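Local structure of transcriptional regulator, MarR family, putative (Bacillus cereus, 3BJA) at residues V48-L53 with S62-M67. The protein probably binds DNA as a winged helix-turn-helix transcription factor of the MarR family. Residues are numbered along the deposited sequence; the frame is centred on the assembly and turned at random.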
# COMPACT_ATOMS: atom_id res chain seq x y z
N VAL A 48 -2.84 -23.05 4.75
CA VAL A 48 -3.74 -22.18 5.55
C VAL A 48 -5.08 -21.95 4.82
O VAL A 48 -5.26 -22.38 3.67
CB VAL A 48 -3.08 -20.81 5.92
CG1 VAL A 48 -1.89 -21.03 6.87
CG2 VAL A 48 -2.68 -20.03 4.68
N SER A 49 -6.02 -21.32 5.52
CA SER A 49 -7.31 -20.98 4.95
C SER A 49 -7.20 -19.67 4.18
O SER A 49 -6.27 -18.88 4.40
CB SER A 49 -8.38 -20.84 6.05
OG SER A 49 -8.16 -19.69 6.87
N MSE A 50 -8.16 -19.45 3.29
CA MSE A 50 -8.28 -18.18 2.56
C MSE A 50 -8.36 -16.99 3.51
O MSE A 50 -7.73 -15.97 3.25
CB MSE A 50 -9.51 -18.18 1.62
CG MSE A 50 -9.16 -18.63 0.22
SE MSE A 50 -8.23 -17.16 -0.64
CE MSE A 50 -9.83 -16.17 -1.18
N SER A 51 -9.12 -17.16 4.60
CA SER A 51 -9.26 -16.13 5.63
C SER A 51 -7.91 -15.89 6.31
O SER A 51 -7.46 -14.75 6.35
CB SER A 51 -10.35 -16.49 6.66
OG SER A 51 -11.61 -16.60 6.03
N LYS A 52 -7.25 -16.96 6.78
CA LYS A 52 -5.88 -16.85 7.37
C LYS A 52 -4.89 -16.13 6.46
O LYS A 52 -4.09 -15.35 6.96
CB LYS A 52 -5.27 -18.21 7.81
CG LYS A 52 -5.23 -18.42 9.32
CD LYS A 52 -4.14 -17.53 9.96
CE LYS A 52 -4.13 -17.63 11.47
NZ LYS A 52 -3.17 -16.66 12.07
N LEU A 53 -4.96 -16.41 5.16
CA LEU A 53 -4.11 -15.76 4.17
C LEU A 53 -4.45 -14.27 4.10
O LEU A 53 -3.55 -13.45 4.15
CB LEU A 53 -4.22 -16.42 2.78
CG LEU A 53 -3.44 -15.83 1.61
CD1 LEU A 53 -1.94 -15.80 1.92
CD2 LEU A 53 -3.73 -16.59 0.34
N SER A 62 -7.97 -5.49 -3.26
CA SER A 62 -9.42 -5.45 -3.51
C SER A 62 -9.93 -6.54 -4.49
O SER A 62 -10.99 -6.37 -5.10
CB SER A 62 -9.83 -4.06 -4.02
N ASN A 63 -9.19 -7.65 -4.62
CA ASN A 63 -9.54 -8.77 -5.52
C ASN A 63 -8.81 -10.11 -5.22
O ASN A 63 -8.40 -10.82 -6.15
CB ASN A 63 -9.38 -8.34 -7.01
CG ASN A 63 -7.92 -7.98 -7.43
OD1 ASN A 63 -7.67 -7.83 -8.63
ND2 ASN A 63 -7.00 -7.84 -6.48
N MSE A 64 -8.67 -10.44 -3.93
CA MSE A 64 -7.97 -11.67 -3.46
C MSE A 64 -8.36 -12.97 -4.15
O MSE A 64 -7.48 -13.71 -4.60
CB MSE A 64 -8.13 -11.89 -1.94
CG MSE A 64 -7.04 -11.28 -1.11
SE MSE A 64 -5.35 -12.23 -1.26
CE MSE A 64 -5.84 -13.96 -0.53
N THR A 65 -9.66 -13.23 -4.20
CA THR A 65 -10.18 -14.45 -4.81
C THR A 65 -9.84 -14.54 -6.31
O THR A 65 -9.50 -15.63 -6.81
CB THR A 65 -11.70 -14.60 -4.56
OG1 THR A 65 -11.93 -14.56 -3.15
CG2 THR A 65 -12.24 -15.91 -5.13
N THR A 66 -9.93 -13.41 -7.01
CA THR A 66 -9.59 -13.32 -8.43
C THR A 66 -8.08 -13.49 -8.61
O THR A 66 -7.61 -14.26 -9.46
CB THR A 66 -10.02 -11.96 -9.06
OG1 THR A 66 -11.34 -11.62 -8.63
CG2 THR A 66 -9.96 -12.03 -10.60
N MSE A 67 -7.34 -12.77 -7.78
CA MSE A 67 -5.87 -12.76 -7.78
C MSE A 67 -5.26 -14.15 -7.46
O MSE A 67 -4.24 -14.51 -8.04
CB MSE A 67 -5.39 -11.62 -6.84
CG MSE A 67 -3.95 -11.25 -6.94
SE MSE A 67 -2.91 -12.34 -5.78
CE MSE A 67 -3.34 -11.51 -4.08
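Met50 and Leu53 meet Met64 and Thr65 in a small apolar contact between the first turns of helices 50-56 and 64-73, the two helices of the helix-turn-helix in this MarR-family winged-helix domain. Met50 and Met64, both built as selenomethionine, have side chains bent at chi2 and chi3 that run antiparallel alongside one another. Met64 CE touches both Met50 SE, at 4.0 Å, and Leu53, whereas Met50 CE turns to Thr65 at the outer edge. On the inner, buried side, Met64 CE lies 3.5 Å from Leu53 CD2 and 3.7 Å from Leu53 CG, so one methyl fills the angle between the selenium of Met50 and the branch point of Leu53. With CG anti to the backbone N (chi1 178°), Leu53 presents CG and CD2 to this methyl. On the outer side Met50 crosses Thr65 at about a right angle, its CE 3.3 Å from Thr65 OG1, a van der Waals approach of methyl to hydroxyl. Ser49, at the N-cap of helix 50-56, accepts through OG from Lys52 N at 2.9 Å, which, with the backbone bond from Leu53 N to Ser49 O, helps set the first turn, from which Met50 and Leu53 project. Helix 64-73 is the one that, as in other MarR proteins, would be expected to enter the DNA major groove. Leu53 also packs on Val41 of helix 33-44, and Met50 on Thr89 and Val91 of strand 89-93, joining the helix pair to the preceding helix and to the wing sheet.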